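Local coordinates for protein CaaX farnesyltransferase beta subunit Ram1 (Aspergillus fumigatus, PDB 4L9P) that probably carries the peptide-binding site of the zinc-dependent enzyme that transfers a farnesyl group from farnesyl diphosphate to the cysteine of C-terminal CaaX sequences, at residues 146-151 with 194-199; 136-141 with 173-178; 294-299 with 338-343. All blocks are in the same frame, centred on the assembly; numbering follows the deposited sequence.

Contact 1: residues 146-151 with 194-199. With EDO (1,2-ethanediol), chain G; EDO (1,2-ethanediol), chain F.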
ATOM      1  N   ALA B 146      -2.088 -13.996 -17.082  1.00 11.60           N
ATOM      2  CA  ALA B 146      -2.649 -13.249 -15.939  1.00 12.63           C
ATOM      3  C   ALA B 146      -2.091 -11.850 -15.817  1.00 12.93           C
ATOM      4  O   ALA B 146      -2.659 -11.007 -15.102  1.00 13.95           O
ATOM      5  CB  ALA B 146      -2.404 -14.011 -14.635  1.00 16.78           C
ATOM      6  N   LEU B 147      -0.981 -11.581 -16.496  1.00 12.86           N
ATOM      7  CA  LEU B 147      -0.434 -10.211 -16.489  1.00 12.96           C
ATOM      8  C   LEU B 147      -1.073  -9.315 -17.547  1.00 10.51           C
ATOM      9  O   LEU B 147      -0.716  -8.155 -17.662  1.00 10.61           O
ATOM     10  CB  LEU B 147       1.078 -10.187 -16.712  1.00 16.48           C
ATOM     11  CG  LEU B 147       1.914 -10.838 -15.600  1.00 21.51           C
ATOM     12  CD1 LEU B 147       3.418 -10.923 -15.922  1.00 22.96           C
ATOM     13  CD2 LEU B 147       1.736 -10.065 -14.331  1.00 23.50           C
ATOM     14  N   ASP B 148      -2.076  -9.810 -18.282  1.00 10.08           N
ATOM     15  CA  ASP B 148      -2.686  -9.000 -19.341  1.00  9.67           C
ATOM     16  C   ASP B 148      -3.154  -7.648 -18.834  1.00  9.50           C
ATOM     17  O   ASP B 148      -2.932  -6.621 -19.483  1.00 11.55           O
ATOM     18  CB  ASP B 148      -3.889  -9.781 -19.896  1.00 11.18           C
ATOM     19  CG  ASP B 148      -4.329  -9.298 -21.256  1.00 13.61           C
ATOM     20  OD1 ASP B 148      -3.537  -8.610 -21.931  1.00 15.64           O
ATOM     21  OD2 ASP B 148      -5.457  -9.669 -21.651  1.00 14.48           O
ATOM     22  N   ALA B 149      -3.830  -7.630 -17.692  1.00  9.64           N
ATOM     23  CA  ALA B 149      -4.349  -6.355 -17.166  1.00 11.11           C
ATOM     24  C   ALA B 149      -3.237  -5.447 -16.633  1.00 11.48           C
ATOM     25  O   ALA B 149      -3.452  -4.227 -16.447  1.00 13.72           O
ATOM     26  CB  ALA B 149      -5.418  -6.631 -16.076  1.00 13.81           C
ATOM     27  N   SER B 150      -2.059  -6.038 -16.405  1.00 10.98           N
ATOM     28  CA  SER B 150      -0.912  -5.356 -15.773  1.00 11.39           C
ATOM     29  C   SER B 150       0.173  -4.902 -16.767  1.00  9.18           C
ATOM     30  O   SER B 150       1.258  -4.489 -16.340  1.00  9.06           O
ATOM     31  CB  SER B 150      -0.212  -6.276 -14.783  1.00 15.31           C
ATOM     32  OG  SER B 150      -1.041  -6.454 -13.686  1.00 19.19           O
ATOM     33  N   ARG B 151      -0.073  -5.001 -18.075  1.00  7.70           N
ATOM     34  CA  ARG B 151       0.964  -4.660 -19.052  1.00  7.63           C
ATOM     35  C   ARG B 151       1.492  -3.226 -18.849  1.00  7.53           C
ATOM     36  O   ARG B 151       2.683  -3.008 -18.904  1.00  8.59           O
ATOM     37  CB  ARG B 151       0.531  -4.950 -20.473  1.00  8.74           C
ATOM     38  CG  ARG B 151       0.629  -6.468 -20.737  1.00 10.75           C
ATOM     39  CD  ARG B 151       0.307  -6.819 -22.196  1.00 12.23           C
ATOM     40  NE  ARG B 151       1.210  -6.067 -23.084  1.00 11.88           N
ATOM     41  CZ  ARG B 151       0.840  -5.251 -24.051  1.00 13.63           C
ATOM     42  NH1 ARG B 151      -0.453  -5.101 -24.359  1.00 14.70           N
ATOM     43  NH2 ARG B 151       1.787  -4.637 -24.760  1.00 14.75           N
ATOM     44  N   HIS B 194      -5.748  -3.077 -25.392  1.00 13.06           N
ATOM     45  CA  HIS B 194      -6.894  -2.960 -26.332  1.00 14.99           C
ATOM     46  C   HIS B 194      -8.130  -3.705 -25.849  1.00 14.23           C
ATOM     47  O   HIS B 194      -8.099  -4.919 -25.714  1.00 15.03           O
ATOM     48  CB  HIS B 194      -6.519  -3.533 -27.664  1.00 16.24           C
ATOM     49  CG  HIS B 194      -7.613  -3.481 -28.680  1.00 17.95           C
ATOM     50  ND1 HIS B 194      -7.633  -4.325 -29.771  1.00 19.31           N
ATOM     51  CD2 HIS B 194      -8.673  -2.637 -28.831  1.00 18.51           C
ATOM     52  CE1 HIS B 194      -8.671  -4.020 -30.544  1.00 19.82           C
ATOM     53  NE2 HIS B 194      -9.318  -3.001 -29.992  1.00 20.38           N
ATOM     54  N   GLY B 195      -9.219  -2.986 -25.607  1.00 13.77           N
ATOM     55  CA  GLY B 195     -10.478  -3.625 -25.235  1.00 14.36           C
ATOM     56  C   GLY B 195     -10.717  -3.715 -23.729  1.00 13.79           C
ATOM     57  O   GLY B 195     -11.781  -4.238 -23.303  1.00 15.99           O
ATOM     58  N   GLN B 196      -9.757  -3.234 -22.926  1.00 11.71           N
ATOM     59  CA  GLN B 196      -9.921  -3.283 -21.484  1.00 10.31           C
ATOM     60  C   GLN B 196     -10.380  -1.887 -21.058  1.00  9.36           C
ATOM     61  O   GLN B 196      -9.884  -0.864 -21.569  1.00 11.05           O
ATOM     62  CB  GLN B 196      -8.603  -3.677 -20.784  1.00 10.27           C
ATOM     63  CG  GLN B 196      -8.089  -5.067 -21.212  1.00 10.77           C
ATOM     64  CD  GLN B 196      -6.890  -5.473 -20.361  1.00 11.65           C
ATOM     65  OE1 GLN B 196      -6.945  -5.427 -19.137  1.00 12.66           O
ATOM     66  NE2 GLN B 196      -5.787  -5.849 -21.020  1.00 12.14           N
ATOM     67  N   MET B 197     -11.338  -1.853 -20.154  1.00  8.21           N
ATOM     68  CA  MET B 197     -11.806  -0.556 -19.694  1.00  9.16           C
ATOM     69  C   MET B 197     -10.733   0.231 -18.934  1.00  7.45           C
ATOM     70  O   MET B 197      -9.739  -0.314 -18.412  1.00  7.51           O
ATOM     71  CB  MET B 197     -13.075  -0.685 -18.875  1.00 13.09           C
ATOM     72  CG  MET B 197     -12.823  -1.319 -17.602  1.00 15.34           C
ATOM     73  SD  MET B 197     -14.310  -2.039 -16.786  1.00 20.24           S
ATOM     74  CE  MET B 197     -15.481  -2.017 -17.968  1.00 19.37           C
ATOM     75  N   SER B 198     -10.894   1.554 -18.887  1.00  6.96           N
ATOM     76  CA  SER B 198      -9.855   2.347 -18.212  1.00  7.11           C
ATOM     77  C   SER B 198      -9.811   2.036 -16.744  1.00  5.83           C
ATOM     78  O   SER B 198     -10.818   1.721 -16.101  1.00  7.23           O
ATOM     79  CB  SER B 198     -10.156   3.839 -18.432  1.00  8.26           C
ATOM     80  OG  SER B 198     -10.031   4.069 -19.826  1.00  8.87           O
ATOM     81  N   HIS B 199      -8.587   2.095 -16.185  1.00  5.49           N
ATOM     82  CA  HIS B 199      -8.399   1.778 -14.758  1.00  5.43           C
ATOM     83  C   HIS B 199      -7.381   2.776 -14.264  1.00  5.12           C
ATOM     84  O   HIS B 199      -6.380   3.094 -14.971  1.00  5.49           O
ATOM     85  CB  HIS B 199      -7.851   0.327 -14.675  1.00  6.23           C
ATOM     86  CG  HIS B 199      -7.773  -0.246 -13.276  1.00  5.62           C
ATOM     87  ND1 HIS B 199      -6.886   0.207 -12.301  1.00  5.78           N
ATOM     88  CD2 HIS B 199      -8.492  -1.251 -12.698  1.00  6.16           C
ATOM     89  CE1 HIS B 199      -7.031  -0.532 -11.210  1.00  6.74           C
ATOM     90  NE2 HIS B 199      -7.992  -1.434 -11.428  1.00  6.64           N
TER
HETATM   91  C1  EDO G 404      -6.052 -10.129 -25.933  1.00 22.68           C
HETATM   92  O1  EDO G 404      -7.197  -9.550 -26.550  1.00 22.10           O
HETATM   93  C2  EDO G 404      -5.525  -9.232 -24.844  1.00 22.87           C
HETATM   94  O2  EDO G 404      -6.540  -8.903 -23.876  1.00 20.69           O
HETATM   95  C1  EDO F 403     -11.334  -7.599 -23.904  1.00 17.31           C
HETATM   96  O1  EDO F 403     -11.499  -6.958 -22.610  1.00 16.62           O
HETATM   97  C2  EDO F 403      -9.829  -7.663 -24.190  1.00 15.66           C
HETATM   98  O2  EDO F 403      -9.218  -8.669 -23.371  1.00 14.52           O

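Contact 2: residues 136-141 with 173-178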
ATOM      1  N   SER B 136      12.830  -7.664 -19.380  1.00 10.25           N
ATOM      2  CA  SER B 136      11.457  -7.719 -18.870  1.00  9.71           C
ATOM      3  C   SER B 136      10.532  -6.909 -19.749  1.00 11.05           C
ATOM      4  O   SER B 136       9.312  -6.998 -19.615  1.00 11.61           O
ATOM      5  CB  SER B 136      11.390  -7.210 -17.416  1.00  9.78           C
ATOM      6  OG  SER B 136      11.404  -5.787 -17.380  1.00  9.83           O
ATOM      7  N   LEU B 137      11.101  -6.121 -20.655  1.00 10.61           N
ATOM      8  CA  LEU B 137      10.286  -5.313 -21.571  1.00 13.12           C
ATOM      9  C   LEU B 137       9.970  -6.037 -22.861  1.00 15.47           C
ATOM     10  O   LEU B 137       9.320  -5.464 -23.741  1.00 17.12           O
ATOM     11  CB  LEU B 137      11.004  -3.992 -21.936  1.00 13.72           C
ATOM     12  CG  LEU B 137      10.919  -2.978 -20.791  1.00 14.14           C
ATOM     13  CD1 LEU B 137      11.998  -1.867 -20.955  1.00 14.51           C
ATOM     14  CD2 LEU B 137       9.471  -2.429 -20.614  1.00 15.01           C
ATOM     15  N   GLU B 138      10.485  -7.239 -23.030  1.00 15.97           N
ATOM     16  CA  GLU B 138      10.235  -7.940 -24.290  1.00 17.86           C
ATOM     17  C   GLU B 138       9.055  -8.938 -24.183  1.00 18.28           C
ATOM     18  O   GLU B 138       8.242  -8.779 -23.308  1.00 19.77           O
ATOM     19  CB  GLU B 138      11.529  -8.495 -24.807  1.00 20.08           C
ATOM     20  CG  GLU B 138      12.607  -7.350 -25.050  1.00 21.74           C
ATOM     21  CD  GLU B 138      12.188  -6.178 -26.007  1.00 23.58           C
ATOM     22  OE1 GLU B 138      11.290  -6.335 -26.860  1.00 24.43           O
ATOM     23  OE2 GLU B 138      12.810  -5.088 -25.945  1.00 24.02           O
ATOM     24  N   ASP B 139       8.916  -9.928 -25.052  1.00 17.00           N
ATOM     25  CA  ASP B 139       7.678 -10.720 -25.082  1.00 16.97           C
ATOM     26  C   ASP B 139       7.680 -11.849 -24.047  1.00 15.63           C
ATOM     27  O   ASP B 139       8.740 -12.478 -23.799  1.00 16.76           O
ATOM     28  CB  ASP B 139       7.528 -11.336 -26.485  1.00 19.00           C
ATOM     29  CG  ASP B 139       6.191 -12.038 -26.692  1.00 20.66           C
ATOM     30  OD1 ASP B 139       5.137 -11.378 -26.723  1.00 20.68           O
ATOM     31  OD2 ASP B 139       6.202 -13.261 -26.931  1.00 22.29           O
ATOM     32  N   TYR B 140       6.489 -12.155 -23.518  1.00 14.16           N
ATOM     33  CA  TYR B 140       6.283 -13.235 -22.546  1.00 14.19           C
ATOM     34  C   TYR B 140       5.462 -14.343 -23.190  1.00 15.97           C
ATOM     35  O   TYR B 140       4.618 -14.062 -24.030  1.00 16.47           O
ATOM     36  CB  TYR B 140       5.506 -12.727 -21.310  1.00 13.61           C
ATOM     37  CG  TYR B 140       6.291 -11.742 -20.493  1.00 13.45           C
ATOM     38  CD1 TYR B 140       6.507 -10.429 -20.935  1.00 13.61           C
ATOM     39  CD2 TYR B 140       6.851 -12.131 -19.276  1.00 13.34           C
ATOM     40  CE1 TYR B 140       7.219  -9.530 -20.144  1.00 13.17           C
ATOM     41  CE2 TYR B 140       7.586 -11.272 -18.511  1.00 13.00           C
ATOM     42  CZ  TYR B 140       7.768  -9.963 -18.936  1.00 13.15           C
ATOM     43  OH  TYR B 140       8.524  -9.094 -18.162  1.00 13.92           O
ATOM     44  N   PRO B 141       5.680 -15.596 -22.769  1.00 17.25           N
ATOM     45  CA  PRO B 141       4.900 -16.750 -23.255  1.00 18.49           C
ATOM     46  C   PRO B 141       3.460 -16.735 -22.729  1.00 17.61           C
ATOM     47  O   PRO B 141       3.144 -15.953 -21.815  1.00 17.19           O
ATOM     48  CB  PRO B 141       5.677 -17.974 -22.714  1.00 20.58           C
ATOM     49  CG  PRO B 141       6.552 -17.483 -21.702  1.00 20.44           C
ATOM     50  CD  PRO B 141       6.764 -16.005 -21.861  1.00 18.50           C
ATOM     51  N   ARG B 173      10.891   6.132 -26.297  1.00 13.83           N
ATOM     52  CA  ARG B 173       9.708   6.981 -26.568  1.00 14.19           C
ATOM     53  C   ARG B 173       8.749   6.361 -27.582  1.00 14.27           C
ATOM     54  O   ARG B 173       7.541   6.257 -27.327  1.00 14.28           O
ATOM     55  CB  ARG B 173      10.079   8.371 -27.073  1.00 15.05           C
ATOM     56  CG  ARG B 173      10.660   9.229 -26.053  1.00 16.44           C
ATOM     57  CD  ARG B 173      11.169  10.549 -26.704  1.00 17.51           C
ATOM     58  NE  ARG B 173      11.694  11.366 -25.625  1.00 19.53           N
ATOM     59  CZ  ARG B 173      12.281  12.511 -25.807  1.00 21.31           C
ATOM     60  NH1 ARG B 173      12.446  12.959 -27.066  1.00 22.69           N
ATOM     61  NH2 ARG B 173      12.694  13.170 -24.733  1.00 22.11           N
ATOM     62  N   GLU B 174       9.278   5.939 -28.719  1.00 15.38           N
ATOM     63  CA  GLU B 174       8.384   5.408 -29.738  1.00 17.34           C
ATOM     64  C   GLU B 174       7.654   4.150 -29.322  1.00 15.78           C
ATOM     65  O   GLU B 174       6.456   3.981 -29.627  1.00 15.31           O
ATOM     66  CB  GLU B 174       9.143   5.177 -31.054  1.00 21.48           C
ATOM     67  CG  GLU B 174       9.525   6.483 -31.688  1.00 28.12           C
ATOM     68  CD  GLU B 174      10.168   6.338 -33.098  1.00 35.76           C
ATOM     69  OE1 GLU B 174      10.221   5.208 -33.694  1.00 37.77           O
ATOM     70  OE2 GLU B 174      10.645   7.391 -33.600  1.00 39.67           O
ATOM     71  N   ARG B 175       8.351   3.244 -28.639  1.00 14.11           N
ATOM     72  CA  ARG B 175       7.698   2.004 -28.229  1.00 14.14           C
ATOM     73  C   ARG B 175       6.696   2.270 -27.110  1.00 13.39           C
ATOM     74  O   ARG B 175       5.688   1.595 -27.040  1.00 14.34           O
ATOM     75  CB  ARG B 175       8.724   0.988 -27.795  1.00 14.73           C
ATOM     76  CG  ARG B 175       9.630   0.599 -28.953  1.00 15.57           C
ATOM     77  CD  ARG B 175      10.592  -0.501 -28.543  1.00 17.23           C
ATOM     78  NE  ARG B 175       9.856  -1.754 -28.392  1.00 18.07           N
ATOM     79  CZ  ARG B 175      10.378  -2.872 -27.873  1.00 20.10           C
ATOM     80  NH1 ARG B 175      11.644  -2.888 -27.433  1.00 21.10           N
ATOM     81  NH2 ARG B 175       9.618  -3.963 -27.744  1.00 19.62           N
ATOM     82  N   VAL B 176       6.969   3.236 -26.229  1.00 13.07           N
ATOM     83  CA  VAL B 176       5.957   3.614 -25.220  1.00 12.50           C
ATOM     84  C   VAL B 176       4.691   4.181 -25.900  1.00 13.67           C
ATOM     85  O   VAL B 176       3.550   3.835 -25.538  1.00 14.78           O
ATOM     86  CB  VAL B 176       6.553   4.617 -24.227  1.00 11.99           C
ATOM     87  CG1 VAL B 176       5.449   5.357 -23.436  1.00 13.20           C
ATOM     88  CG2 VAL B 176       7.506   3.898 -23.289  1.00 11.91           C
ATOM     89  N   ILE B 177       4.902   5.042 -26.894  1.00 14.94           N
ATOM     90  CA  ILE B 177       3.767   5.600 -27.646  1.00 16.22           C
ATOM     91  C   ILE B 177       2.928   4.502 -28.301  1.00 18.25           C
ATOM     92  O   ILE B 177       1.700   4.515 -28.215  1.00 19.29           O
ATOM     93  CB  ILE B 177       4.242   6.666 -28.679  1.00 16.22           C
ATOM     94  CG1 ILE B 177       4.811   7.879 -27.944  1.00 18.33           C
ATOM     95  CG2 ILE B 177       3.099   7.097 -29.595  1.00 15.87           C
ATOM     96  CD1 ILE B 177       5.634   8.793 -28.815  1.00 19.60           C
ATOM     97  N   SER B 178       3.595   3.564 -28.963  1.00 19.03           N
ATOM     98  CA  SER B 178       2.939   2.422 -29.608  1.00 20.17           C
ATOM     99  C   SER B 178       2.087   1.684 -28.556  1.00 19.94           C
ATOM    100  O   SER B 178       0.904   1.405 -28.783  1.00 21.99           O
ATOM    101  CB  SER B 178       4.005   1.472 -30.134  1.00 23.54           C
ATOM    102  OG  SER B 178       3.400   0.352 -30.727  1.00 28.08           O
TER

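Contact 3: residues 294-299 with 338-343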
ATOM      1  N   ARG B 294     -10.551   8.888   7.521  1.00  4.37           N
ATOM      2  CA  ARG B 294     -11.395   7.773   7.919  1.00  4.69           C
ATOM      3  C   ARG B 294     -10.764   6.407   7.599  1.00  4.28           C
ATOM      4  O   ARG B 294     -11.342   5.361   7.993  1.00  5.50           O
ATOM      5  CB  ARG B 294     -12.735   7.889   7.211  1.00  4.73           C
ATOM      6  CG  ARG B 294     -13.565   9.123   7.694  1.00  6.06           C
ATOM      7  CD  ARG B 294     -15.047   9.049   7.331  1.00  7.44           C
ATOM      8  NE  ARG B 294     -15.199   8.770   5.929  1.00 10.11           N
ATOM      9  CZ  ARG B 294     -15.336   9.679   4.951  1.00 12.15           C
ATOM     10  NH1 ARG B 294     -15.260  10.970   5.183  1.00 12.68           N
ATOM     11  NH2 ARG B 294     -15.509   9.256   3.699  1.00 12.23           N
ATOM     12  N   CYS B 295      -9.591   6.397   6.917  1.00  3.32           N
ATOM     13  CA  CYS B 295      -8.853   5.121   6.668  1.00  3.67           C
ATOM     14  C   CYS B 295      -7.753   4.911   7.692  1.00  4.30           C
ATOM     15  O   CYS B 295      -7.114   3.872   7.668  1.00  4.54           O
ATOM     16  CB  CYS B 295      -8.245   5.132   5.256  1.00  5.17           C
ATOM     17  SG  CYS B 295      -9.557   5.044   3.976  1.00  6.72           S
ATOM     18  N   GLN B 296      -7.472   5.870   8.591  1.00  4.00           N
ATOM     19  CA  GLN B 296      -6.550   5.539   9.664  1.00  4.37           C
ATOM     20  C   GLN B 296      -7.190   4.467  10.580  1.00  3.92           C
ATOM     21  O   GLN B 296      -8.437   4.426  10.721  1.00  5.89           O
ATOM     22  CB  GLN B 296      -6.152   6.847  10.433  1.00  3.53           C
ATOM     23  CG  GLN B 296      -4.946   6.559  11.380  1.00  4.74           C
ATOM     24  CD  GLN B 296      -4.359   7.819  11.981  1.00  4.94           C
ATOM     25  OE1 GLN B 296      -5.007   8.893  12.084  1.00  6.17           O
ATOM     26  NE2 GLN B 296      -3.082   7.720  12.351  1.00  5.72           N
ATOM     27  N   THR B 297      -6.378   3.632  11.237  1.00  3.07           N
ATOM     28  CA  THR B 297      -6.905   2.646  12.129  1.00  3.21           C
ATOM     29  C   THR B 297      -6.416   2.878  13.547  1.00  3.41           C
ATOM     30  O   THR B 297      -5.522   3.708  13.803  1.00  4.89           O
ATOM     31  CB  THR B 297      -6.516   1.207  11.740  1.00  3.60           C
ATOM     32  OG1 THR B 297      -5.196   0.874  12.201  1.00  4.73           O
ATOM     33  CG2 THR B 297      -6.558   1.014  10.221  1.00  4.56           C
ATOM     34  N   TYR B 298      -6.986   2.111  14.463  1.00  3.90           N
ATOM     35  CA  TYR B 298      -6.573   2.192  15.882  1.00  4.47           C
ATOM     36  C   TYR B 298      -5.059   1.895  16.046  1.00  4.98           C
ATOM     37  O   TYR B 298      -4.496   2.242  17.109  1.00  7.61           O
ATOM     38  CB  TYR B 298      -7.407   1.252  16.786  1.00  5.04           C
ATOM     39  CG  TYR B 298      -7.078  -0.220  16.490  1.00  4.44           C
ATOM     40  CD1 TYR B 298      -7.720  -0.917  15.416  1.00  5.02           C
ATOM     41  CD2 TYR B 298      -6.095  -0.909  17.267  1.00  5.49           C
ATOM     42  CE1 TYR B 298      -7.356  -2.200  15.128  1.00  5.53           C
ATOM     43  CE2 TYR B 298      -5.762  -2.226  17.001  1.00  5.12           C
ATOM     44  CZ  TYR B 298      -6.372  -2.854  15.901  1.00  4.84           C
ATOM     45  OH  TYR B 298      -6.061  -4.169  15.596  1.00  5.67           O
ATOM     46  N   GLU B 299      -4.448   1.169  15.080  1.00  4.06           N
ATOM     47  CA  GLU B 299      -3.030   0.890  15.220  1.00  4.85           C
ATOM     48  C   GLU B 299      -2.154   2.096  14.871  1.00  5.48           C
ATOM     49  O   GLU B 299      -0.968   2.098  15.246  1.00  6.94           O
ATOM     50  CB  GLU B 299      -2.592  -0.201  14.234  1.00  5.23           C
ATOM     51  CG  GLU B 299      -3.173  -1.568  14.532  1.00  5.66           C
ATOM     52  CD  GLU B 299      -2.417  -2.581  13.652  1.00  4.67           C
ATOM     53  OE1 GLU B 299      -1.258  -2.908  13.989  1.00  6.28           O
ATOM     54  OE2 GLU B 299      -2.976  -3.054  12.625  1.00  5.09           O
ATOM     55  N   ILE B 338      -0.619  11.789  14.122  1.00  8.61           N
ATOM     56  CA  ILE B 338       0.781  11.444  13.951  1.00 11.08           C
ATOM     57  C   ILE B 338       1.312  10.665  15.162  1.00 12.79           C
ATOM     58  O   ILE B 338       2.211   9.831  15.012  1.00 12.40           O
ATOM     59  CB  ILE B 338       1.637  12.702  13.557  1.00 14.48           C
ATOM     60  CG1 ILE B 338       1.210  13.148  12.151  1.00 16.48           C
ATOM     61  CG2 ILE B 338       3.113  12.357  13.532  1.00 17.09           C
ATOM     62  CD1 ILE B 338       1.804  14.447  11.660  1.00 19.03           C
ATOM     63  N   ALA B 339       0.727  10.875  16.346  1.00 13.16           N
ATOM     64  CA  ALA B 339       1.170  10.144  17.542  1.00 14.56           C
ATOM     65  C   ALA B 339       1.033   8.650  17.491  1.00 13.34           C
ATOM     66  O   ALA B 339       1.769   7.932  18.180  1.00 15.53           O
ATOM     67  CB  ALA B 339       0.362  10.650  18.782  1.00 16.28           C
ATOM     68  N   THR B 340       0.047   8.174  16.713  1.00 11.02           N
ATOM     69  CA  THR B 340      -0.079   6.756  16.522  1.00  9.57           C
ATOM     70  C   THR B 340       0.541   6.297  15.179  1.00  7.28           C
ATOM     71  O   THR B 340       1.062   5.177  15.108  1.00  7.03           O
ATOM     72  CB  THR B 340      -1.545   6.297  16.541  1.00  9.74           C
ATOM     73  OG1 THR B 340      -2.275   7.057  15.558  1.00  8.70           O
ATOM     74  CG2 THR B 340      -2.192   6.432  17.950  1.00 12.59           C
ATOM     75  N   LEU B 341       0.504   7.158  14.140  1.00  5.37           N
ATOM     76  CA  LEU B 341       1.101   6.808  12.861  1.00  4.77           C
ATOM     77  C   LEU B 341       2.591   6.549  13.003  1.00  5.83           C
ATOM     78  O   LEU B 341       3.115   5.591  12.454  1.00  5.37           O
ATOM     79  CB  LEU B 341       0.838   7.914  11.853  1.00  5.21           C
ATOM     80  CG  LEU B 341       1.502   7.719  10.504  1.00  5.05           C
ATOM     81  CD1 LEU B 341       1.054   6.450   9.782  1.00  5.95           C
ATOM     82  CD2 LEU B 341       1.234   8.942   9.632  1.00  7.70           C
ATOM     83  N   LEU B 342       3.282   7.443  13.717  1.00  6.08           N
ATOM     84  CA  LEU B 342       4.759   7.316  13.768  1.00  7.28           C
ATOM     85  C   LEU B 342       5.263   5.979  14.372  1.00  6.50           C
ATOM     86  O   LEU B 342       6.073   5.309  13.759  1.00  7.16           O
ATOM     87  CB  LEU B 342       5.362   8.508  14.530  1.00 12.55           C
ATOM     88  CG  LEU B 342       6.158   9.517  13.872  1.00 18.92           C
ATOM     89  CD1 LEU B 342       6.781  10.321  15.083  1.00 19.47           C
ATOM     90  CD2 LEU B 342       7.257   8.980  13.028  1.00 18.00           C
ATOM     91  N   PRO B 343       4.751   5.558  15.543  1.00  6.56           N
ATOM     92  CA  PRO B 343       5.267   4.298  16.079  1.00  6.77           C
ATOM     93  C   PRO B 343       4.844   3.130  15.202  1.00  6.10           C
ATOM     94  O   PRO B 343       5.646   2.196  15.119  1.00  6.76           O
ATOM     95  CB  PRO B 343       4.656   4.194  17.493  1.00  6.61           C
ATOM     96  CG  PRO B 343       3.494   5.228  17.535  1.00  8.62           C
ATOM     97  CD  PRO B 343       3.947   6.307  16.533  1.00  8.32           C
TER
HETATM   98  O   HOH W   1      -4.899   6.194  15.206  1.00 14.29           O
HETATM   99  O   HOH W   2       0.684   3.215  17.382  1.00 34.44           O

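Contact 1: residues 146-151 with 194-199
Gln-196 reaches across to the 3-10 turn of residues 146-150 and lays its amide against the backbone of Asp-148 and Ala-149. CG lies beside the backbone N (chi1 -60°) and the chain runs extended from there, which carries the amide to the turn. NE2 gives a weak but nearly straight hydrogen bond to Asp-148 O, 3.3 Å long with an N-H...O angle of 175°. On the other branch, OE1 rests on Ala-149, 3.4 Å from its CA and 3.6 Å from its CB. The carboxylate of Asp-148 is inclined by 50° to this amide, and its OD1 stays 3.7 Å from Gln-196 NE2, a loose polar approach. The contact joins two loops of the alpha-alpha toroid domain, each leading into a helix, 151-164 and 200-213 respectively; His-199 caps the second with its side chain, through ND1 to the backbone N of Ala-201. Two 1,2-ethanediol molecules, probably from the crystallisation liquor, border the contact: O2 of one donates to Asp-148 OD2 (2.6 Å), and O1 of the other to Gly-195 O (2.8 Å). Tyr-49 and Tyr-53 of the alpha subunit bind Asp-148 OD1 and OD2, so the buried carboxylate is held chiefly across the subunit interface, where Ala-149 also packs on Ala-86 of the alpha subunit.

Contact 2: residues 136-141 with 173-178
Glu-138 folds back at chi2 (-56°) while Arg-175 turns at chi3 (72°), and these two bends bring carboxylate and guanidinium edge to edge although the side chains cross at about a right angle. The arginine grips end-on with two nitrogens, one to each oxygen: NH1 to Glu-138 OE2 at 2.9 Å and NH2 to Glu-138 OE1 at 3.0 Å. Both oxygens are approached on the syn side, OE2 through its syn lone pair and OE1 from somewhat out of the carboxylate plane. The two bonds make a bidentate salt bridge, and the planes, 26° apart, are nearly coplanar, an arrangement that fixes the rotation of both groups. Arg-175 NE and NH2 also donate to the backbone carbonyls of Met-42 and Pro-43 of the alpha subunit. The guanidinium therefore joins its own chain to the neighbouring subunit, and the negative charge of Glu-138 probably helps to balance it at this partly buried interface. Within the loop, Tyr-140 OH donates to Ser-136 O (2.7 Å), meeting a lone pair in the carbonyl plane and bridging four residues at the start of the loop. The salt bridge links the loop after helix 126-135 to the start of helix 173-183; Leu-137 packs on Ala-158 and Leu-162 of helix 151-164, while Val-176 packs on Ile-210 and Val-213 of helix 200-213.

Contact 3: residues 294-299 with 338-343
Two water molecules make the polar links between Thr-340 and the loop of residues 294-299, whereas the direct meeting of Gln-296 and Thr-340 is not a hydrogen bond. Gln-296 NE2 comes within 3.4 Å of Thr-340 OG1, but the angle is poor. One water donates to Thr-297 O (2.9 Å) and is hydrogen-bonded to Thr-340 OG1 (2.8 Å). The other donates to two carbonyls, Glu-299 O and Thr-340 O, which lie 3.7 Å apart and have no proton to share between themselves. Gln-296 reaches the helix with CG opposite its backbone N (chi1 -168°) and the rest of the chain extended; the two side chains cross obliquely, and NE2 also lies 4.0 Å from Leu-341 CB. Its amide is held by other bonds: NE2 donates to Gly-300 O, while OE1 accepts from Asn-337 N and from Lys-230 of the alpha subunit. The threonine holds OG1 between its backbone N and carbonyl carbon (chi1 55°), where it also bonds the O of Asn-337, the residue just before helix 338-346. In the loop, Thr-297 OG1 accepts from Glu-299 N at 3.0 Å, forming an ST turn that shapes the backbone beside the two waters. The contact thus joins the loop after helix 288-293 to the first turn of helix 338-346 within the alpha-alpha toroid. Its chemistry implies a joint bridged by two waters: a shared water donor bridges two carbonyl oxygens that cannot bond each other, and the buried Gln-296 amide is oriented mainly by partners beyond the two segments.

In the fold
All three contacts lie within the alpha-alpha toroid domain and border the alpha subunit. Contacts 1 and 2 are neighbours, with centres 15 Å apart and nearest atoms about 5 Å apart; their segments alternate along the chain, 136-141 and 146-151 both following helix 126-135 and leading to helix 151-164. Contact 3 follows later in the sequence, its centre 34 Å from that of contact 1 and 41 Å from that of contact 2, on the opposite side of the chain's centre from contact 2. The bound farnesyl diphosphate analogue lies about 12 Å from the side chain of Ala-149 and about 11 Å from that of Glu-299. Ser-150 and His-199, in contact 1, also pack against the bound peptide.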